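Local atomic coordinates of glycerol uptake operon antiterminator-related protein (Thermotoga maritima, PDB entry 1VKF), a protein that is of unknown function but, as a TIM-barrel relative of glycerol-3-phosphate-responsive antiterminators, probably takes part in regulating genes for glycerol uptake. Residues A[131-137]-A[151-157]; A[85-91]-A[104-110]; A[17-22]-A[32-38]. All blocks are in the same frame, centred on the assembly; numbering follows the deposited sequence.

Interaction 1: residues A[131-137]-A[151-157]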
# COMPACT_ATOMS: atom_id res chain seq x y z
N VAL A 131 -7.76 -4.96 -4.37
CA VAL A 131 -6.37 -4.45 -4.40
C VAL A 131 -5.54 -5.02 -3.24
O VAL A 131 -5.85 -4.85 -2.06
CB VAL A 131 -6.29 -2.91 -4.38
CG1 VAL A 131 -4.83 -2.43 -4.53
CG2 VAL A 131 -7.16 -2.32 -5.49
N VAL A 132 -4.50 -5.75 -3.61
CA VAL A 132 -3.68 -6.45 -2.64
C VAL A 132 -2.23 -6.02 -2.83
O VAL A 132 -1.78 -5.93 -3.97
CB VAL A 132 -3.76 -8.00 -2.85
CG1 VAL A 132 -2.95 -8.67 -1.80
CG2 VAL A 132 -5.17 -8.50 -2.81
N GLU A 133 -1.52 -5.78 -1.74
CA GLU A 133 -0.07 -5.56 -1.74
C GLU A 133 0.64 -6.82 -1.26
O GLU A 133 0.48 -7.23 -0.11
CB GLU A 133 0.32 -4.36 -0.91
CG GLU A 133 1.83 -4.02 -0.97
CD GLU A 133 2.17 -2.83 -0.11
OE1 GLU A 133 2.03 -2.95 1.11
OE2 GLU A 133 2.62 -1.82 -0.68
N VAL A 134 1.41 -7.40 -2.15
CA VAL A 134 2.11 -8.67 -1.87
C VAL A 134 3.56 -8.41 -1.57
O VAL A 134 4.27 -7.77 -2.35
CB VAL A 134 2.00 -9.64 -3.03
CG1 VAL A 134 2.81 -10.90 -2.74
CG2 VAL A 134 0.53 -9.96 -3.32
N LEU A 135 4.02 -8.95 -0.44
CA LEU A 135 5.40 -8.85 -0.01
C LEU A 135 6.01 -10.25 0.23
O LEU A 135 5.29 -11.15 0.67
CB LEU A 135 5.52 -8.06 1.29
CG LEU A 135 4.90 -6.64 1.31
CD1 LEU A 135 3.52 -6.65 1.85
CD2 LEU A 135 5.83 -5.77 2.16
N PRO A 136 7.30 -10.43 -0.05
CA PRO A 136 8.16 -9.45 -0.74
C PRO A 136 7.86 -9.42 -2.24
O PRO A 136 7.10 -10.25 -2.79
CB PRO A 136 9.57 -9.98 -0.50
CG PRO A 136 9.36 -11.52 -0.45
CD PRO A 136 8.03 -11.68 0.20
N GLY A 137 8.44 -8.47 -2.96
CA GLY A 137 8.08 -8.24 -4.33
C GLY A 137 8.38 -9.38 -5.31
O GLY A 137 7.62 -9.58 -6.25
N THR A 151 -5.99 -6.48 -8.64
CA THR A 151 -4.81 -5.62 -8.75
C THR A 151 -3.81 -6.02 -7.70
O THR A 151 -4.14 -6.06 -6.52
CB THR A 151 -5.22 -4.18 -8.53
OG1 THR A 151 -6.18 -3.81 -9.52
CG2 THR A 151 -4.06 -3.24 -8.78
N VAL A 152 -2.59 -6.36 -8.12
CA VAL A 152 -1.50 -6.64 -7.20
C VAL A 152 -0.44 -5.53 -7.26
O VAL A 152 0.02 -5.13 -8.33
CB VAL A 152 -0.86 -8.03 -7.48
CG1 VAL A 152 0.36 -8.26 -6.57
CG2 VAL A 152 -1.90 -9.13 -7.31
N ILE A 153 -0.08 -5.02 -6.09
CA ILE A 153 1.05 -4.14 -5.92
C ILE A 153 2.12 -4.95 -5.23
O ILE A 153 1.89 -5.54 -4.17
CB ILE A 153 0.66 -2.95 -5.06
CG1 ILE A 153 -0.45 -2.15 -5.70
CG2 ILE A 153 1.91 -2.07 -4.76
CD1 ILE A 153 -1.20 -1.29 -4.73
N ALA A 154 3.30 -4.98 -5.82
CA ALA A 154 4.42 -5.65 -5.23
C ALA A 154 5.15 -4.73 -4.30
O ALA A 154 5.29 -3.56 -4.59
CB ALA A 154 5.36 -6.13 -6.30
N ALA A 155 5.62 -5.25 -3.19
CA ALA A 155 6.49 -4.44 -2.32
C ALA A 155 7.46 -5.28 -1.55
O ALA A 155 7.14 -6.39 -1.10
CB ALA A 155 5.59 -3.60 -1.34
N GLY A 156 8.63 -4.70 -1.28
CA GLY A 156 9.61 -5.33 -0.40
C GLY A 156 10.77 -5.98 -1.08
O GLY A 156 10.62 -6.86 -1.92
N LEU A 157 11.98 -5.52 -0.76
CA LEU A 157 13.24 -6.07 -1.24
C LEU A 157 13.39 -6.04 -2.78
O LEU A 157 14.08 -6.87 -3.35
CB LEU A 157 13.47 -7.49 -0.70
CG LEU A 157 13.42 -7.64 0.82
CD1 LEU A 157 13.59 -9.12 1.28
CD2 LEU A 157 14.52 -6.80 1.47
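Ile153 O is gripped by two groups of the neighbouring strand: Val134 N donates a hydrogen bond of 2.8 Å to it, and Glu133 CA, 3.1 Å away, adds a weaker CA-H...O contact. This parallel ladder joins strands 131-135 and 151-155 of a TIM barrel, and helix 140-144 makes the crossover. Val131, Glu133, Thr151 and Ile153 face the barrel interior, while Val132, Val134, Val152 and Ala154 line the outer side, where Val134 and Val152 pack on the helix. There Val134 CG2 meets Val152 CG1 at 3.7 Å. Inside, Glu133 runs out extended, with CG anti to the backbone N (chi1 -175°), and its carboxylate lies against the Ala155 methyl, OE2 being 3.5 Å from Ala155 CB. The other oxygen, OE1, forms a salt bridge with Arg108 NE. An alanine in place of Glu133 removes the carboxylate and would probably leave the Arg108 guanidinium without this charged mate and Ala155 CB less covered. At the start of the strand, Val131 CG1 touches Ile153 CD1 at 3.8 Å. Past the cis peptide before Pro136, Gly137 N reaches a lone pair of Gly156 O at 2.9 Å, in the carbonyl plane.

Interaction 2: residues A[85-91]-A[104-110]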
# COMPACT_ATOMS: atom_id res chain seq x y z
N ASP A 85 -6.41 9.55 1.14
CA ASP A 85 -7.26 9.03 0.10
C ASP A 85 -7.69 7.61 0.34
O ASP A 85 -8.70 7.15 -0.21
CB ASP A 85 -6.59 9.18 -1.26
CG ASP A 85 -6.36 10.62 -1.61
OD1 ASP A 85 -7.34 11.42 -1.61
OD2 ASP A 85 -5.21 11.08 -1.75
N GLY A 86 -6.90 6.90 1.10
CA GLY A 86 -7.20 5.52 1.45
C GLY A 86 -6.26 4.98 2.51
O GLY A 86 -5.34 5.65 3.01
N ILE A 87 -6.49 3.72 2.87
CA ILE A 87 -5.71 3.07 3.85
C ILE A 87 -5.07 1.80 3.32
O ILE A 87 -5.56 1.17 2.43
CB ILE A 87 -6.49 2.78 5.15
CG1 ILE A 87 -7.62 1.80 4.92
CG2 ILE A 87 -7.06 4.10 5.78
CD1 ILE A 87 -7.29 0.43 5.27
N ILE A 88 -3.98 1.42 3.97
CA ILE A 88 -3.30 0.14 3.81
C ILE A 88 -3.28 -0.53 5.18
O ILE A 88 -3.13 0.14 6.20
CB ILE A 88 -1.84 0.38 3.42
CG1 ILE A 88 -1.74 1.04 2.04
CG2 ILE A 88 -1.05 -0.93 3.39
CD1 ILE A 88 -0.49 1.83 1.88
N THR A 89 -3.49 -1.83 5.22
CA THR A 89 -3.50 -2.53 6.49
C THR A 89 -3.29 -4.04 6.24
O THR A 89 -3.59 -4.51 5.16
CB THR A 89 -4.88 -2.32 7.21
OG1 THR A 89 -4.88 -2.94 8.49
CG2 THR A 89 -6.04 -2.97 6.48
N ILE A 90 -2.80 -4.73 7.25
CA ILE A 90 -2.71 -6.21 7.25
C ILE A 90 -3.93 -6.84 7.95
O ILE A 90 -4.08 -8.06 7.94
CB ILE A 90 -1.37 -6.66 7.91
CG1 ILE A 90 -1.05 -8.16 7.66
CG2 ILE A 90 -1.35 -6.46 9.41
CD1 ILE A 90 -0.63 -8.48 6.33
N LYS A 91 -4.76 -6.02 8.60
CA LYS A 91 -5.89 -6.51 9.42
C LYS A 91 -7.16 -6.58 8.61
O LYS A 91 -7.71 -5.53 8.28
CB LYS A 91 -6.14 -5.61 10.62
CG LYS A 91 -4.94 -5.37 11.54
CD LYS A 91 -4.50 -6.62 12.31
CE LYS A 91 -3.22 -6.37 13.10
NZ LYS A 91 -2.68 -7.59 13.82
N PRO A 104 -11.39 3.72 0.13
CA PRO A 104 -10.40 2.88 -0.57
C PRO A 104 -9.40 2.24 0.40
O PRO A 104 -8.91 2.86 1.37
CB PRO A 104 -9.69 3.88 -1.48
CG PRO A 104 -10.75 4.95 -1.73
CD PRO A 104 -11.53 5.05 -0.50
N ALA A 105 -9.12 0.96 0.14
CA ALA A 105 -8.29 0.19 1.03
C ALA A 105 -7.44 -0.82 0.26
O ALA A 105 -7.92 -1.38 -0.75
CB ALA A 105 -9.13 -0.51 2.08
N VAL A 106 -6.21 -1.00 0.74
CA VAL A 106 -5.32 -2.00 0.24
C VAL A 106 -5.01 -2.98 1.36
O VAL A 106 -4.60 -2.56 2.44
CB VAL A 106 -4.01 -1.38 -0.28
CG1 VAL A 106 -3.11 -2.44 -0.80
CG2 VAL A 106 -4.34 -0.37 -1.39
N LEU A 107 -5.16 -4.28 1.09
CA LEU A 107 -4.85 -5.32 2.06
C LEU A 107 -3.47 -5.87 1.77
O LEU A 107 -3.21 -6.31 0.65
CB LEU A 107 -5.86 -6.46 2.03
CG LEU A 107 -5.62 -7.55 3.10
CD1 LEU A 107 -5.90 -7.08 4.49
CD2 LEU A 107 -6.49 -8.77 2.78
N ARG A 108 -2.61 -5.82 2.77
CA ARG A 108 -1.28 -6.45 2.69
C ARG A 108 -1.38 -7.97 2.79
O ARG A 108 -2.28 -8.50 3.45
CB ARG A 108 -0.37 -5.94 3.77
CG ARG A 108 -0.02 -4.47 3.72
CD ARG A 108 1.05 -4.07 4.77
NE ARG A 108 2.17 -3.43 4.09
CZ ARG A 108 3.46 -3.61 4.34
NH1 ARG A 108 3.86 -4.40 5.32
NH2 ARG A 108 4.36 -2.95 3.60
N PHE A 109 -0.44 -8.65 2.13
CA PHE A 109 -0.45 -10.09 1.94
C PHE A 109 1.04 -10.52 2.04
O PHE A 109 1.86 -10.15 1.20
CB PHE A 109 -1.06 -10.36 0.57
CG PHE A 109 -1.19 -11.81 0.17
CD1 PHE A 109 -0.41 -12.81 0.70
CD2 PHE A 109 -2.15 -12.16 -0.75
CE1 PHE A 109 -0.58 -14.12 0.32
CE2 PHE A 109 -2.34 -13.49 -1.14
CZ PHE A 109 -1.54 -14.46 -0.61
N PHE A 110 1.39 -11.27 3.11
CA PHE A 110 2.75 -11.71 3.31
C PHE A 110 2.86 -13.12 2.66
O PHE A 110 2.39 -14.13 3.23
CB PHE A 110 3.05 -11.82 4.81
CG PHE A 110 3.05 -10.52 5.57
CD1 PHE A 110 3.21 -9.29 4.94
CD2 PHE A 110 2.95 -10.54 6.97
CE1 PHE A 110 3.22 -8.10 5.69
CE2 PHE A 110 2.97 -9.35 7.70
CZ PHE A 110 3.09 -8.15 7.06
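The methyl Ile90 CD1 sits over the centre of one face of the Phe110 ring, 3.8 Å from its centroid and 10° off the ring normal, a CH-pi contact. At the edge of the same ring, in its plane, lies Arg108 NH1, the guanidinium being held through NE by Glu133. With a chi1 of -167° that sets CG1 trans to the main-chain N, Ile90 turns across the end of strand 105-110, and CD1 also touches Arg108 CB at 3.6 Å. The aliphatic part of Arg108 meets Ile88: its CG is 3.7 Å from Ile88 CG2, which approaches the guanidinium obliquely. Between the strands run four backbone hydrogen bonds, the shortest Val106 N to Ile87 O at 2.8 Å, the last Arg108 N to Thr89 O. Thr89 OG1 accepts from Lys91 N at 3.1 Å, forming an ST turn before helix 92-100, and is also bonded to Asp64 and Asn94. Ile87, Ala105 and Leu107 face outward onto that helix; Ile88 and Val106 point into the core. Strand 86-89, helix 92-100 and strand 105-110 form a TIM-barrel beta-alpha-beta crossover; such barrels usually bind ligands at the C-terminal strand ends, where a citrate, probably from the crystallisation liquor, lies near Arg108.

Interaction 3: residues A[17-22]-A[32-38]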
# COMPACT_ATOMS: atom_id res chain seq x y z
N ILE A 17 5.57 2.68 -10.66
CA ILE A 17 6.18 2.83 -9.38
C ILE A 17 5.32 3.75 -8.49
O ILE A 17 4.86 4.80 -8.93
CB ILE A 17 7.57 3.42 -9.58
CG1 ILE A 17 8.41 2.47 -10.44
CG2 ILE A 17 8.22 3.70 -8.26
CD1 ILE A 17 8.63 1.13 -9.85
N ILE A 18 5.07 3.27 -7.29
CA ILE A 18 4.41 3.99 -6.18
C ILE A 18 5.48 4.41 -5.18
O ILE A 18 6.39 3.63 -4.84
CB ILE A 18 3.36 3.06 -5.49
CG1 ILE A 18 2.24 2.83 -6.43
CG2 ILE A 18 2.89 3.66 -4.16
CD1 ILE A 18 1.29 1.70 -6.03
N ALA A 19 5.42 5.65 -4.72
CA ALA A 19 6.42 6.17 -3.81
C ALA A 19 6.05 5.81 -2.38
O ALA A 19 5.08 6.32 -1.86
CB ALA A 19 6.56 7.69 -3.94
N ALA A 20 6.91 5.02 -1.75
CA ALA A 20 6.81 4.69 -0.32
C ALA A 20 7.65 5.70 0.48
O ALA A 20 8.86 5.93 0.19
CB ALA A 20 7.30 3.27 -0.08
N LEU A 21 7.02 6.26 1.51
CA LEU A 21 7.67 7.21 2.37
C LEU A 21 7.73 6.68 3.79
O LEU A 21 6.71 6.30 4.37
CB LEU A 21 6.92 8.54 2.37
CG LEU A 21 7.07 9.36 1.08
CD1 LEU A 21 6.44 10.70 1.34
CD2 LEU A 21 8.51 9.49 0.63
N TRP A 22 8.94 6.70 4.36
CA TRP A 22 9.13 6.25 5.76
C TRP A 22 9.31 7.43 6.71
O TRP A 22 9.16 7.31 7.92
CB TRP A 22 10.34 5.34 5.87
CG TRP A 22 10.02 3.97 5.47
CD1 TRP A 22 10.39 3.34 4.30
CD2 TRP A 22 9.22 3.04 6.20
NE1 TRP A 22 9.87 2.06 4.28
CE2 TRP A 22 9.17 1.85 5.44
CE3 TRP A 22 8.55 3.08 7.44
CZ2 TRP A 22 8.47 0.72 5.86
CZ3 TRP A 22 7.90 1.96 7.87
CH2 TRP A 22 7.84 0.79 7.08
N PRO A 32 6.52 9.81 -8.50
CA PRO A 32 5.26 9.05 -8.59
C PRO A 32 4.00 9.83 -8.20
O PRO A 32 4.05 10.64 -7.27
CB PRO A 32 5.52 7.86 -7.64
CG PRO A 32 7.00 7.63 -7.69
CD PRO A 32 7.51 9.07 -7.69
N ASP A 33 2.88 9.54 -8.88
CA ASP A 33 1.62 10.20 -8.59
C ASP A 33 0.98 9.68 -7.29
O ASP A 33 0.22 10.42 -6.63
CB ASP A 33 0.61 9.97 -9.72
CG ASP A 33 0.99 10.68 -11.01
OD1 ASP A 33 1.55 11.78 -10.97
OD2 ASP A 33 0.76 10.16 -12.10
N VAL A 34 1.27 8.43 -6.95
CA VAL A 34 0.71 7.77 -5.79
C VAL A 34 1.79 7.63 -4.70
O VAL A 34 2.91 7.16 -4.97
CB VAL A 34 0.10 6.43 -6.11
CG1 VAL A 34 -0.52 5.77 -4.86
CG2 VAL A 34 -0.99 6.61 -7.17
N VAL A 35 1.41 7.91 -3.46
CA VAL A 35 2.32 7.82 -2.34
C VAL A 35 1.70 6.89 -1.31
O VAL A 35 0.53 7.06 -0.96
CB VAL A 35 2.59 9.20 -1.67
CG1 VAL A 35 3.37 9.06 -0.37
CG2 VAL A 35 3.40 10.12 -2.57
N PHE A 36 2.51 5.94 -0.81
CA PHE A 36 2.14 5.17 0.37
C PHE A 36 2.91 5.69 1.54
O PHE A 36 4.14 5.60 1.56
CB PHE A 36 2.45 3.68 0.14
CG PHE A 36 1.50 2.97 -0.74
CD1 PHE A 36 0.45 3.60 -1.37
CD2 PHE A 36 1.69 1.62 -0.99
CE1 PHE A 36 -0.44 2.87 -2.13
CE2 PHE A 36 0.82 0.91 -1.77
CZ PHE A 36 -0.23 1.53 -2.34
N LEU A 37 2.24 6.32 2.51
CA LEU A 37 2.91 6.85 3.71
C LEU A 37 2.95 5.74 4.74
O LEU A 37 1.92 5.29 5.25
CB LEU A 37 2.12 8.03 4.26
CG LEU A 37 2.66 8.68 5.51
CD1 LEU A 37 4.08 9.15 5.35
CD2 LEU A 37 1.71 9.79 5.95
N LEU A 38 4.14 5.21 4.99
CA LEU A 38 4.27 3.97 5.72
C LEU A 38 4.55 4.13 7.21
O LEU A 38 4.49 3.13 7.95
CB LEU A 38 5.37 3.12 5.10
CG LEU A 38 5.07 2.72 3.65
CD1 LEU A 38 6.18 1.81 3.18
CD2 LEU A 38 3.72 2.02 3.49
O HOH W 1 2.36 6.13 -8.76
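Ile18 CG2 rests over the middle of one face of the Phe36 ring, 3.7 Å from its centroid and 12° off the normal. The isoleucine and the phenylalanine slant across each other; with CG1 beside the backbone N of Ile18 (chi1 -69°) and CG2 anti to it, CG2 covers the ring centre and CD1 reaches Phe36 CZ at 4.0 Å. At the other end the ring comes from segment 17-22 and the aliphatic group from 32-38. Leu38 CB stands almost exactly on the normal of the six-membered ring of Trp22, 3.7 Å from its centroid, and Leu38 CD1 bridges from Trp22 CZ2 to the methyl of Ala20, 3.7 Å from Ala20 CB. The indole NE1 is hydrogen-bonded to a citrate, probably from the crystallisation liquor. On the outer side of the sheet, Leu21 slants over Val35, CD1 to CG1 3.9 Å, and both touch Leu52 of helix 45-54. Pro32 packs against the other strand, with CG 3.8 Å from Ala19 CB, and Trp182 touches both. A water extends the ladder here, donating to Ile17 O and accepting from Val34 N. Four direct bonds follow, from Ala19 N to Val34 O through to Leu38 N bound to Leu21 O at 2.9 Å. Phe36 points into the barrel and Leu21 outward, as in neighbouring parallel strands of a TIM barrel; this first pair is joined by a loop without a helix.

Along the chain, interaction 3 comes first, closing the helix-free loop between 17-22 and 32-38. Interaction 2 follows, closing round helix 92-100, and interaction 1 last, round helix 140-144. The three are in series, and none nests in or crosses another, yet all belong to one closed parallel sheet. Interactions 2 and 1 are direct neighbours: strands 105-110 and 131-135 are adjacent, with Phe109 N 2.8 Å from Glu133 O, probably hydrogen-bonded. Interaction 3 meets both through the barrel interior, where Phe36 is the common element: Phe36 CG lies 3.5 Å from Ile88 CD1, and Phe36 CZ 3.8 Å from Ile153 CD1.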